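Long-range contacts in dephospho-CoA kinase (PDB 4TTR), which probably catalyses the last step of coenzyme A biosynthesis, the ATP-dependent phosphorylation of the 3'-hydroxyl of dephospho-CoA: residues V19-N24 and K140-I145; N42-D47 and C122-P127; T54-P59 and N76-R81; S66-S71 and S92-W97. All blocks are in the same frame, centred on the assembly; numbering follows the deposited sequence.

Interaction 1 (V19-N24 and K140-I145); sequences VGLTGN and KVLLVI
Lys140 and Val19 start the pairing of two parallel strands, 140-145 and 19-23. The carbonyl O of Lys140 takes the N-H of Gly20 at 2.8 Å. Lys140 CB rests against CG2 of Val19, while its chain bends at CG and leads away. Val141 lies on the other face of the sheet beside Gly20, which has no side chain to meet it. Leu142 has both backbone groups in use. Its N-H donates to Gly20 O, 2.7 Å away, and its O accepts from Thr22 N at the same length. The hydroxyl Thr22 OG1 also lies 3.0 Å from Leu142 O. Leu142 and Leu21 run side by side in the same direction, with CD2 of Leu142 3.9 Å from CD1 of Leu21. Leu143 brings CD1 up to both Thr22 OG1 and Gly23 CA. Val144 N bonds to Thr22 O, and Val144 CG2 touches Leu21 CD1 at 3.7 Å. Val144 O accepts from Asn24 N, where the strand gives way to the predicted ATP-binding P-loop. At Ile145 the Asn24 amide crosses the side chain at a slant, with ND2 3.5 Å from Ile145 CB. Strand 122-125 flanks 18-23, and strand 185-188 flanks 140-145. Helix 29-38 packs on the face bearing Leu21, Leu142 and Val144, and helix 192-213 covers Val19 and Leu142 on that face.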
loop_
_atom_site.group_PDB
_atom_site.type_symbol
_atom_site.label_atom_id
_atom_site.label_comp_id
_atom_site.label_asym_id
_atom_site.label_seq_id
_atom_site.Cartn_x
_atom_site.Cartn_y
_atom_site.Cartn_z
ATOM N N VAL A 19 -10.726 -5.958 -3.698
ATOM C CA VAL A 19 -9.524 -6.717 -3.405
ATOM C C VAL A 19 -8.480 -5.773 -2.826
ATOM O O VAL A 19 -8.096 -4.795 -3.465
ATOM C CB VAL A 19 -8.969 -7.403 -4.668
ATOM C CG1 VAL A 19 -7.652 -8.105 -4.372
ATOM C CG2 VAL A 19 -9.993 -8.375 -5.230
ATOM N N GLY A 20 -8.022 -6.072 -1.617
ATOM C CA GLY A 20 -6.965 -5.296 -0.999
ATOM C C GLY A 20 -5.614 -5.687 -1.558
ATOM O O GLY A 20 -5.259 -6.863 -1.553
ATOM N N LEU A 21 -4.870 -4.702 -2.052
ATOM C CA LEU A 21 -3.519 -4.926 -2.555
ATOM C C LEU A 21 -2.477 -4.481 -1.532
ATOM O O LEU A 21 -2.406 -3.305 -1.169
ATOM C CB LEU A 21 -3.308 -4.184 -3.878
ATOM C CG LEU A 21 -1.878 -4.188 -4.431
ATOM C CD1 LEU A 21 -1.413 -5.600 -4.727
ATOM C CD2 LEU A 21 -1.776 -3.325 -5.673
ATOM N N THR A 22 -1.681 -5.435 -1.066
ATOM C CA THR A 22 -0.597 -5.163 -0.132
ATOM C C THR A 22 0.701 -5.724 -0.687
ATOM O O THR A 22 0.694 -6.553 -1.591
ATOM C CB THR A 22 -0.859 -5.782 1.256
ATOM O OG1 THR A 22 -0.934 -7.210 1.149
ATOM C CG2 THR A 22 -2.146 -5.260 1.838
ATOM N N GLY A 23 1.819 -5.273 -0.138
ATOM C CA GLY A 23 3.103 -5.794 -0.553
ATOM C C GLY A 23 4.182 -5.468 0.449
ATOM O O GLY A 23 4.125 -4.430 1.109
ATOM N N ASN A 24 5.167 -6.354 0.572
ATOM C CA ASN A 24 6.298 -6.063 1.429
ATOM C C ASN A 24 7.217 -5.089 0.707
ATOM O O ASN A 24 6.849 -4.496 -0.306
ATOM C CB ASN A 24 7.038 -7.347 1.859
ATOM C CG ASN A 24 7.706 -8.089 0.704
ATOM O OD1 ASN A 24 7.749 -7.619 -0.427
ATOM N ND2 ASN A 24 8.248 -9.263 1.004
ATOM N N LYS A 140 -11.160 -9.999 -0.688
ATOM C CA LYS A 140 -9.887 -10.680 -0.843
ATOM C C LYS A 140 -8.745 -9.767 -0.440
ATOM O O LYS A 140 -8.870 -8.545 -0.506
ATOM C CB LYS A 140 -9.688 -11.129 -2.289
ATOM C CG LYS A 140 -10.737 -12.078 -2.806
ATOM C CD LYS A 140 -10.594 -13.441 -2.173
ATOM C CE LYS A 140 -11.230 -14.494 -3.042
ATOM N NZ LYS A 140 -11.191 -15.831 -2.415
ATOM N N VAL A 141 -7.638 -10.374 -0.027
ATOM C CA VAL A 141 -6.387 -9.657 0.162
ATOM C C VAL A 141 -5.319 -10.296 -0.720
ATOM O O VAL A 141 -5.158 -11.520 -0.739
ATOM C CB VAL A 141 -5.939 -9.659 1.638
ATOM C CG1 VAL A 141 -4.571 -9.000 1.794
ATOM C CG2 VAL A 141 -6.970 -8.943 2.504
ATOM N N LEU A 142 -4.618 -9.451 -1.465
ATOM C CA LEU A 142 -3.497 -9.863 -2.296
ATOM C C LEU A 142 -2.217 -9.283 -1.709
ATOM O O LEU A 142 -2.105 -8.074 -1.513
ATOM C CB LEU A 142 -3.692 -9.396 -3.743
ATOM C CG LEU A 142 -2.514 -9.542 -4.710
ATOM C CD1 LEU A 142 -2.103 -11.000 -4.864
ATOM C CD2 LEU A 142 -2.883 -8.949 -6.055
ATOM N N LEU A 143 -1.269 -10.160 -1.413
ATOM C CA LEU A 143 0.022 -9.755 -0.876
ATOM C C LEU A 143 1.121 -10.033 -1.893
ATOM O O LEU A 143 1.334 -11.176 -2.289
ATOM C CB LEU A 143 0.299 -10.487 0.436
ATOM C CG LEU A 143 1.722 -10.427 0.991
ATOM C CD1 LEU A 143 2.188 -8.989 1.171
ATOM C CD2 LEU A 143 1.779 -11.185 2.306
ATOM N N VAL A 144 1.803 -8.978 -2.323
ATOM C CA VAL A 144 2.910 -9.108 -3.264
ATOM C C VAL A 144 4.224 -9.150 -2.504
ATOM O O VAL A 144 4.494 -8.278 -1.684
ATOM C CB VAL A 144 2.939 -7.947 -4.270
ATOM C CG1 VAL A 144 4.037 -8.164 -5.309
ATOM C CG2 VAL A 144 1.585 -7.800 -4.944
ATOM N N ILE A 145 5.037 -10.168 -2.772
ATOM C CA ILE A 145 6.337 -10.278 -2.128
ATOM C C ILE A 145 7.433 -10.531 -3.151
ATOM O O ILE A 145 7.185 -11.080 -4.224
ATOM C CB ILE A 145 6.360 -11.404 -1.067
ATOM C CG1 ILE A 145 6.087 -12.773 -1.695
ATOM C CG2 ILE A 145 5.338 -11.125 0.019
ATOM C CD1 ILE A 145 6.766 -13.896 -0.967
#

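Interaction 2 (N42-D47 and C122-P127); sequences NVIYAD and CLIEIP
Glu125 O is gripped by two groups. Ala46 N donates to it at 3.1 Å, in the carbonyl plane. A water adds a weak bond to the same oxygen. This water also accepts from Asp47 N at 3.0 Å and gives a second weak bond to Glu125 OE1. It thus ties the first turn of helix 46-52 to the end of strand 122-125. The CB of Ala46 is pressed against Glu125 O as well.

Further back the two strands run parallel. Leu123 N donates to Asn42 O, Ile44 N to Leu123 O at 2.7 Å, and Glu125 N to Ile44 O. In the sheet of this P-loop kinase fold, strand 42-45 is the outermost strand and 122-125 lies between it and strand 18-23. Asn42 turns its amide away, and its OD1 accepts from Thr118 N.

On one face Val43 and Leu123 lie side by side, with CG2 of Val43 4.1 Å from CD2 of Leu123. Next to them Glu125 reaches Tyr45. The Glu125 CG is anti to the backbone N (chi1 -171°) and the chain runs on extended, which carries the carboxylate to the ring edge. There OE2 lies in the ring plane, 3.2 Å from Tyr45 CD1, and the carboxylate stands at 89° to the ring. OE2 is buried and has no hydrogen-bond partner in the model. The Glu125 side chain also touches Lys29, a predicted ATP-binding residue. On the opposite face Ile44 CD1 packs on Cys122 SG at 3.5 Å. Helix 92-115 covers both residues through Leu114.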
loop_
_atom_site.group_PDB
_atom_site.type_symbol
_atom_site.label_atom_id
_atom_site.label_comp_id
_atom_site.label_asym_id
_atom_site.label_seq_id
_atom_site.Cartn_x
_atom_site.Cartn_y
_atom_site.Cartn_z
ATOM N N ASN A 42 -10.511 -0.593 -11.825
ATOM C CA ASN A 42 -10.394 0.612 -11.014
ATOM C C ASN A 42 -9.494 0.353 -9.812
ATOM O O ASN A 42 -9.775 -0.527 -8.998
ATOM C CB ASN A 42 -11.774 1.081 -10.538
ATOM C CG ASN A 42 -12.611 1.723 -11.647
ATOM O OD1 ASN A 42 -13.540 2.474 -11.362
ATOM N ND2 ASN A 42 -12.289 1.430 -12.905
ATOM N N VAL A 43 -8.413 1.117 -9.705
ATOM C CA VAL A 43 -7.496 0.992 -8.580
ATOM C C VAL A 43 -7.585 2.229 -7.693
ATOM O O VAL A 43 -7.363 3.346 -8.153
ATOM C CB VAL A 43 -6.045 0.798 -9.048
ATOM C CG1 VAL A 43 -5.119 0.606 -7.852
ATOM C CG2 VAL A 43 -5.949 -0.391 -9.989
ATOM N N ILE A 44 -7.925 2.017 -6.427
ATOM C CA ILE A 44 -7.944 3.089 -5.443
ATOM C C ILE A 44 -6.640 3.057 -4.649
ATOM O O ILE A 44 -6.321 2.055 -4.004
ATOM C CB ILE A 44 -9.153 2.968 -4.493
ATOM C CG1 ILE A 44 -10.459 3.006 -5.296
ATOM C CG2 ILE A 44 -9.138 4.095 -3.466
ATOM C CD1 ILE A 44 -11.699 2.673 -4.491
ATOM N N TYR A 45 -5.886 4.151 -4.716
ATOM C CA TYR A 45 -4.597 4.252 -4.036
ATOM C C TYR A 45 -4.719 5.001 -2.716
ATOM O O TYR A 45 -4.781 6.229 -2.698
ATOM C CB TYR A 45 -3.578 4.960 -4.929
ATOM C CG TYR A 45 -3.307 4.249 -6.232
ATOM C CD1 TYR A 45 -2.354 3.239 -6.311
ATOM C CD2 TYR A 45 -3.999 4.589 -7.387
ATOM C CE1 TYR A 45 -2.104 2.586 -7.505
ATOM C CE2 TYR A 45 -3.754 3.944 -8.583
ATOM C CZ TYR A 45 -2.807 2.944 -8.639
ATOM O OH TYR A 45 -2.567 2.301 -9.832
ATOM N N ALA A 46 -4.745 4.260 -1.613
ATOM C CA ALA A 46 -4.886 4.866 -0.293
ATOM C C ALA A 46 -3.714 5.788 0.019
ATOM O O ALA A 46 -3.860 6.756 0.760
ATOM C CB ALA A 46 -5.008 3.797 0.774
ATOM N N ASP A 47 -2.551 5.482 -0.548
ATOM C CA ASP A 47 -1.357 6.292 -0.336
ATOM C C ASP A 47 -1.483 7.636 -1.042
ATOM O O ASP A 47 -1.064 8.666 -0.509
ATOM C CB ASP A 47 -0.114 5.547 -0.830
ATOM C CG ASP A 47 1.171 6.323 -0.591
ATOM O OD1 ASP A 47 1.175 7.241 0.259
ATOM O OD2 ASP A 47 2.186 6.002 -1.246
ATOM N N CYS A 122 -12.971 -4.027 -7.746
ATOM C CA CYS A 122 -12.110 -2.883 -7.456
ATOM C C CYS A 122 -10.870 -3.321 -6.689
ATOM O O CYS A 122 -10.924 -4.228 -5.864
ATOM C CB CYS A 122 -12.881 -1.828 -6.654
ATOM S SG CYS A 122 -11.984 -0.281 -6.343
ATOM N N LEU A 123 -9.754 -2.667 -6.979
ATOM C CA LEU A 123 -8.503 -2.912 -6.279
ATOM C C LEU A 123 -8.179 -1.723 -5.381
ATOM O O LEU A 123 -8.153 -0.586 -5.840
ATOM C CB LEU A 123 -7.378 -3.151 -7.281
ATOM C CG LEU A 123 -6.112 -3.809 -6.743
ATOM C CD1 LEU A 123 -6.350 -5.285 -6.463
ATOM C CD2 LEU A 123 -4.988 -3.627 -7.740
ATOM N N ILE A 124 -7.954 -1.994 -4.099
ATOM C CA ILE A 124 -7.605 -0.961 -3.132
ATOM C C ILE A 124 -6.191 -1.201 -2.602
ATOM O O ILE A 124 -5.953 -2.147 -1.852
ATOM C CB ILE A 124 -8.594 -0.929 -1.945
ATOM C CG1 ILE A 124 -10.042 -0.894 -2.446
ATOM C CG2 ILE A 124 -8.306 0.272 -1.054
ATOM C CD1 ILE A 124 -11.084 -0.996 -1.347
ATOM N N GLU A 125 -5.255 -0.352 -3.011
ATOM C CA GLU A 125 -3.885 -0.436 -2.519
ATOM C C GLU A 125 -3.806 0.115 -1.102
ATOM O O GLU A 125 -4.120 1.280 -0.865
ATOM C CB GLU A 125 -2.929 0.325 -3.437
ATOM C CG GLU A 125 -1.462 0.106 -3.103
ATOM C CD GLU A 125 -0.532 0.950 -3.955
ATOM O OE1 GLU A 125 0.268 1.717 -3.380
ATOM O OE2 GLU A 125 -0.594 0.838 -5.198
ATOM N N ILE A 126 -3.379 -0.737 -0.172
ATOM C CA ILE A 126 -3.381 -0.423 1.252
ATOM C C ILE A 126 -2.030 -0.809 1.867
ATOM O O ILE A 126 -1.242 -1.507 1.229
ATOM C CB ILE A 126 -4.542 -1.154 1.963
ATOM C CG1 ILE A 126 -4.418 -2.668 1.777
ATOM C CG2 ILE A 126 -5.868 -0.653 1.420
ATOM C CD1 ILE A 126 -5.571 -3.471 2.352
ATOM N N PRO A 127 -1.743 -0.341 3.098
ATOM C CA PRO A 127 -0.432 -0.667 3.679
ATOM C C PRO A 127 -0.292 -2.130 4.101
ATOM O O PRO A 127 -1.292 -2.808 4.336
ATOM C CB PRO A 127 -0.346 0.257 4.901
ATOM C CG PRO A 127 -1.751 0.550 5.255
ATOM C CD PRO A 127 -2.503 0.588 3.956
HETATM O O HOH W 1 -1.777 2.810 -1.737
#

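Interaction 3 (T54-P59 and N76-R81); sequences TSKNTP and NGELDR. With PO4 (phosphate ion), chain C.
Lys56 and Glu78 bring the two irregular segments closest, with their CA atoms 6.2 Å apart. The 54-59 segment folds into a type II beta turn from Ser55 to Thr58, closed by the bond from Thr58 N to Ser55 O. Gly77 has a positive phi of 86°, where a side chain would jam against the carbonyl O of Asn76. The Lys56 chain passes close by, its CE near Gly77 C. Thr58 and Asp80 are N-caps of the helices that follow, 59-68 and 81-90. The contact thus joins the loop before helix 59-68 to the loop after it, in the helical part of the chain between strands 42-45 and 122-125. Arg81 holds Thr54 end-on. Its NH1 and NH2 both donate to OG1 of Thr54, at 3.0 and 3.1 Å. The oxygen lies in the guanidinium plane, at its edge. The single proton of OG1 has the carbonyls of Ala50 and Lys51 in helix 46-52 as possible acceptors. Arg81 NH1 has a second, weak bond to O3 of a phosphate ion, probably from the crystallisation liquor. Beside this, Leu79 CD1 packs on Thr54 CB at 3.8 Å. At the other end Lys56 NZ makes a weak hydrogen bond to Asn76 O, 3.3 Å away. A long salt bridge of 3.9 Å links Lys56 NZ to Glu78 OE1.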
loop_
_atom_site.group_PDB
_atom_site.type_symbol
_atom_site.label_atom_id
_atom_site.label_comp_id
_atom_site.label_asym_id
_atom_site.label_seq_id
_atom_site.Cartn_x
_atom_site.Cartn_y
_atom_site.Cartn_z
ATOM N N THR A 54 -3.126 15.401 3.106
ATOM C CA THR A 54 -2.100 16.015 3.939
ATOM C C THR A 54 -1.379 17.098 3.140
ATOM O O THR A 54 -0.218 17.415 3.399
ATOM C CB THR A 54 -1.094 14.977 4.468
ATOM O OG1 THR A 54 -0.572 14.201 3.381
ATOM C CG2 THR A 54 -1.775 14.055 5.459
ATOM N N SER A 55 -2.092 17.660 2.170
ATOM C CA SER A 55 -1.622 18.820 1.422
ATOM C C SER A 55 -1.523 20.028 2.337
ATOM O O SER A 55 -2.048 20.018 3.448
ATOM C CB SER A 55 -2.564 19.135 0.255
ATOM O OG SER A 55 -2.282 18.328 -0.872
ATOM N N LYS A 56 -0.870 21.077 1.853
ATOM C CA LYS A 56 -0.634 22.272 2.653
ATOM C C LYS A 56 -1.935 22.849 3.224
ATOM O O LYS A 56 -2.880 23.144 2.491
ATOM C CB LYS A 56 0.088 23.327 1.811
ATOM C CG LYS A 56 1.163 24.100 2.563
ATOM C CD LYS A 56 1.890 25.076 1.647
ATOM C CE LYS A 56 3.175 24.475 1.092
ATOM N NZ LYS A 56 3.652 25.189 -0.125
ATOM N N ASN A 57 -1.955 22.993 4.548
ATOM C CA ASN A 57 -3.063 23.593 5.298
ATOM C C ASN A 57 -4.384 22.813 5.270
ATOM O O ASN A 57 -5.452 23.382 5.502
ATOM C CB ASN A 57 -3.295 25.030 4.814
ATOM C CG ASN A 57 -2.444 26.031 5.566
ATOM O OD1 ASN A 57 -2.434 26.051 6.798
ATOM N ND2 ASN A 57 -1.709 26.858 4.831
ATOM N N THR A 58 -4.315 21.508 5.030
ATOM C CA THR A 58 -5.449 20.642 5.337
ATOM C C THR A 58 -5.458 20.428 6.847
ATOM O O THR A 58 -4.436 20.633 7.502
ATOM C CB THR A 58 -5.375 19.271 4.622
ATOM O OG1 THR A 58 -4.160 18.600 4.984
ATOM C CG2 THR A 58 -5.432 19.441 3.115
ATOM N N PRO A 59 -6.607 20.021 7.409
ATOM C CA PRO A 59 -6.661 19.706 8.843
ATOM C C PRO A 59 -5.617 18.669 9.280
ATOM O O PRO A 59 -4.936 18.878 10.286
ATOM C CB PRO A 59 -8.078 19.157 9.026
ATOM C CG PRO A 59 -8.867 19.779 7.929
ATOM C CD PRO A 59 -7.930 19.910 6.770
ATOM N N ASN A 76 9.791 24.291 2.235
ATOM C CA ASN A 76 8.622 24.417 1.365
ATOM C C ASN A 76 7.335 24.770 2.097
ATOM O O ASN A 76 6.443 25.401 1.531
ATOM C CB ASN A 76 8.379 23.103 0.614
ATOM C CG ASN A 76 9.269 22.936 -0.592
ATOM O OD1 ASN A 76 9.825 23.901 -1.112
ATOM N ND2 ASN A 76 9.395 21.700 -1.059
ATOM N N GLY A 77 7.232 24.328 3.347
ATOM C CA GLY A 77 5.957 24.296 4.036
ATOM C C GLY A 77 5.242 22.999 3.696
ATOM O O GLY A 77 4.146 22.732 4.183
ATOM N N GLU A 78 5.872 22.192 2.846
ATOM C CA GLU A 78 5.386 20.858 2.526
ATOM C C GLU A 78 5.874 19.878 3.591
ATOM O O GLU A 78 6.894 20.117 4.237
ATOM C CB GLU A 78 5.874 20.432 1.139
ATOM C CG GLU A 78 4.914 19.543 0.383
ATOM C CD GLU A 78 3.629 20.262 0.013
ATOM O OE1 GLU A 78 3.702 21.321 -0.648
ATOM O OE2 GLU A 78 2.546 19.771 0.392
ATOM N N LEU A 79 5.149 18.781 3.780
ATOM C CA LEU A 79 5.553 17.772 4.753
ATOM C C LEU A 79 6.820 17.053 4.313
ATOM O O LEU A 79 7.006 16.764 3.130
ATOM C CB LEU A 79 4.439 16.749 4.972
ATOM C CG LEU A 79 3.242 17.159 5.831
ATOM C CD1 LEU A 79 2.240 16.018 5.883
ATOM C CD2 LEU A 79 3.670 17.551 7.235
ATOM N N ASP A 80 7.694 16.782 5.276
ATOM C CA ASP A 80 8.863 15.945 5.045
ATOM C C ASP A 80 8.436 14.486 5.132
ATOM O O ASP A 80 8.521 13.862 6.192
ATOM C CB ASP A 80 9.963 16.254 6.064
ATOM C CG ASP A 80 11.272 15.552 5.746
ATOM O OD1 ASP A 80 11.265 14.571 4.970
ATOM O OD2 ASP A 80 12.315 15.982 6.278
ATOM N N ARG A 81 7.981 13.945 4.008
ATOM C CA ARG A 81 7.374 12.622 3.987
ATOM C C ARG A 81 8.391 11.509 4.206
ATOM O O ARG A 81 8.060 10.472 4.778
ATOM C CB ARG A 81 6.633 12.415 2.668
ATOM C CG ARG A 81 5.426 13.326 2.541
ATOM C CD ARG A 81 4.634 13.065 1.277
ATOM N NE ARG A 81 3.631 14.104 1.051
ATOM C CZ ARG A 81 2.506 14.227 1.750
ATOM N NH1 ARG A 81 2.228 13.382 2.734
ATOM N NH2 ARG A 81 1.655 15.203 1.466
HETATM P P PO4 C . 2.039 10.365 4.516
HETATM O O1 PO4 C . 2.929 11.387 5.180
HETATM O O2 PO4 C . 2.243 9.015 5.162
HETATM O O3 PO4 C . 2.387 10.280 3.049
HETATM O O4 PO4 C . 0.594 10.777 4.666
#

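Interaction 4 (S66-S71 and S92-W97); sequences SHFGSS and SNERLW
His67 and Trp97 lie flat on each other. The His67 ring stacks face to face on the six-membered ring of Trp97, with centroids 3.6 Å apart and planes only 9° from parallel. The closest atoms include CG of His67 and CZ2 of Trp97, at 3.4 Å. The overlap runs on across the indole, so that CE1 of His67 comes near NE1 of Trp97. The two side chains arrive from opposite directions and slide past each other. In both, CG is anti to the backbone N (chi1 -175° in His67, and much the same in Trp97), which carries each ring toward the other helix.

The edge of the His67 ring is held by Glu94. NE2 donates to Glu94 OE2 at 2.8 Å, with the oxygen almost in the ring plane. The bond uses the syn lone pair of OE2. The carboxylate itself is turned 72° from the imidazole. The Glu94 chain bends at CG to bring it there. Stack and hydrogen bond together fix both the tilt and the rotation of the imidazole.

Phe68 completes an aromatic cluster. Its face lies over the CD2 edge of His67, and its CE1 approaches Glu94 OE2 at 3.5 Å. Toward Trp97 it is oblique, with CE2 of Phe68 4.0 Å from CZ3 of Trp97.

The contact joins the C-terminal end of helix 59-68 to the first turns of helix 92-115. Glu94 and Trp97 are three residues apart on the latter. Helix 81-90 comes between the two in sequence and touches Phe68 through Ile87.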
loop_
_atom_site.group_PDB
_atom_site.type_symbol
_atom_site.label_atom_id
_atom_site.label_comp_id
_atom_site.label_asym_id
_atom_site.label_seq_id
_atom_site.Cartn_x
_atom_site.Cartn_y
_atom_site.Cartn_z
ATOM N N SER A 66 1.705 19.731 14.194
ATOM C CA SER A 66 1.567 20.057 15.606
ATOM C C SER A 66 2.016 18.874 16.460
ATOM O O SER A 66 2.616 19.051 17.520
ATOM C CB SER A 66 0.123 20.437 15.938
ATOM O OG SER A 66 -0.606 19.320 16.416
ATOM N N HIS A 67 1.733 17.666 15.985
ATOM C CA HIS A 67 2.067 16.450 16.720
ATOM C C HIS A 67 3.563 16.146 16.704
ATOM O O HIS A 67 4.172 15.928 17.751
ATOM C CB HIS A 67 1.298 15.264 16.138
ATOM C CG HIS A 67 1.485 13.988 16.898
ATOM N ND1 HIS A 67 0.848 13.734 18.092
ATOM C CD2 HIS A 67 2.237 12.895 16.631
ATOM C CE1 HIS A 67 1.197 12.537 18.528
ATOM N NE2 HIS A 67 2.041 12.007 17.662
ATOM N N PHE A 68 4.151 16.128 15.513
ATOM C CA PHE A 68 5.552 15.761 15.367
ATOM C C PHE A 68 6.481 16.959 15.517
ATOM O O PHE A 68 7.666 16.794 15.801
ATOM C CB PHE A 68 5.787 15.092 14.012
ATOM C CG PHE A 68 5.163 13.730 13.893
ATOM C CD1 PHE A 68 5.616 12.674 14.669
ATOM C CD2 PHE A 68 4.133 13.501 12.995
ATOM C CE1 PHE A 68 5.045 11.415 14.555
ATOM C CE2 PHE A 68 3.559 12.246 12.877
ATOM C CZ PHE A 68 4.014 11.201 13.658
ATOM N N GLY A 69 5.947 18.159 15.321
ATOM C CA GLY A 69 6.725 19.372 15.506
ATOM C C GLY A 69 7.352 19.868 14.218
ATOM O O GLY A 69 7.121 19.314 13.148
ATOM N N SER A 70 8.169 20.906 14.337
ATOM C CA SER A 70 8.719 21.610 13.187
ATOM C C SER A 70 9.663 20.769 12.329
ATOM O O SER A 70 9.927 21.122 11.180
ATOM C CB SER A 70 9.456 22.863 13.666
ATOM O OG SER A 70 10.401 22.540 14.673
ATOM N N SER A 71 10.169 19.664 12.874
ATOM C CA SER A 71 11.147 18.847 12.154
ATOM C C SER A 71 10.561 18.203 10.890
ATOM O O SER A 71 11.299 17.904 9.949
ATOM C CB SER A 71 11.721 17.755 13.073
ATOM O OG SER A 71 10.800 16.695 13.273
ATOM N N SER A 92 6.088 2.395 16.490
ATOM C CA SER A 92 4.796 1.776 16.208
ATOM C C SER A 92 3.634 2.580 16.786
ATOM O O SER A 92 2.549 2.621 16.202
ATOM C CB SER A 92 4.759 0.346 16.758
ATOM O OG SER A 92 4.524 0.340 18.155
ATOM N N ASN A 93 3.854 3.210 17.936
ATOM C CA ASN A 93 2.818 4.031 18.550
ATOM C C ASN A 93 2.481 5.225 17.671
ATOM O O ASN A 93 1.358 5.719 17.689
ATOM C CB ASN A 93 3.250 4.513 19.936
ATOM C CG ASN A 93 3.246 3.403 20.972
ATOM O OD1 ASN A 93 2.746 2.306 20.726
ATOM N ND2 ASN A 93 3.791 3.694 22.148
ATOM N N GLU A 94 3.464 5.685 16.904
ATOM C CA GLU A 94 3.266 6.822 16.020
ATOM C C GLU A 94 2.634 6.374 14.713
ATOM O O GLU A 94 1.882 7.125 14.092
ATOM C CB GLU A 94 4.591 7.540 15.755
ATOM C CG GLU A 94 5.249 8.100 17.003
ATOM C CD GLU A 94 4.490 9.267 17.612
ATOM O OE1 GLU A 94 4.990 9.849 18.597
ATOM O OE2 GLU A 94 3.399 9.611 17.114
ATOM N N ARG A 95 2.943 5.153 14.291
ATOM C CA ARG A 95 2.282 4.582 13.128
ATOM C C ARG A 95 0.792 4.491 13.393
ATOM O O ARG A 95 -0.023 4.871 12.554
ATOM C CB ARG A 95 2.837 3.199 12.784
ATOM C CG ARG A 95 2.016 2.491 11.721
ATOM C CD ARG A 95 2.808 1.437 10.988
ATOM N NE ARG A 95 3.364 0.447 11.902
ATOM C CZ ARG A 95 2.657 -0.518 12.479
ATOM N NH1 ARG A 95 1.354 -0.626 12.249
ATOM N NH2 ARG A 95 3.255 -1.374 13.296
ATOM N N LEU A 96 0.444 3.996 14.575
ATOM C CA LEU A 96 -0.951 3.832 14.947
ATOM C C LEU A 96 -1.636 5.183 15.108
ATOM O O LEU A 96 -2.790 5.346 14.710
ATOM C CB LEU A 96 -1.063 3.016 16.236
ATOM C CG LEU A 96 -0.809 1.515 16.043
ATOM C CD1 LEU A 96 -0.594 0.818 17.375
ATOM C CD2 LEU A 96 -1.958 0.859 15.289
ATOM N N TRP A 97 -0.925 6.149 15.684
ATOM C CA TRP A 97 -1.477 7.486 15.852
ATOM C C TRP A 97 -1.828 8.069 14.489
ATOM O O TRP A 97 -2.924 8.587 14.289
ATOM C CB TRP A 97 -0.498 8.408 16.585
ATOM C CG TRP A 97 -1.023 9.808 16.734
ATOM C CD1 TRP A 97 -1.763 10.303 17.770
ATOM C CD2 TRP A 97 -0.865 10.890 15.806
ATOM N NE1 TRP A 97 -2.069 11.623 17.546
ATOM C CE2 TRP A 97 -1.530 12.007 16.349
ATOM C CE3 TRP A 97 -0.224 11.020 14.571
ATOM C CZ2 TRP A 97 -1.572 13.239 15.699
ATOM C CZ3 TRP A 97 -0.267 12.244 13.928
ATOM C CH2 TRP A 97 -0.936 13.336 14.494
#

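Overall arrangement
Interactions 1 and 2 belong to one parallel sheet, their centres 10 Å apart. They meet where strand 18-23 pairs with 122-125, giving the strand order 42-45, 122-125, 18-23, 140-145, 185-188 of a P-loop kinase. Along the chain interaction 2 is nested inside interaction 1. Interactions 3 and 4 are nested inside interaction 2, in the helical part between strands 42-45 and 122-125. They alternate in sequence and lie 14 Å apart by centres, but 22 to 28 Å from the sheet contacts. The sheet pair thus frames the predicted ATP site. The helical pair ties together a region that in relatives probably takes part in binding dephospho-CoA.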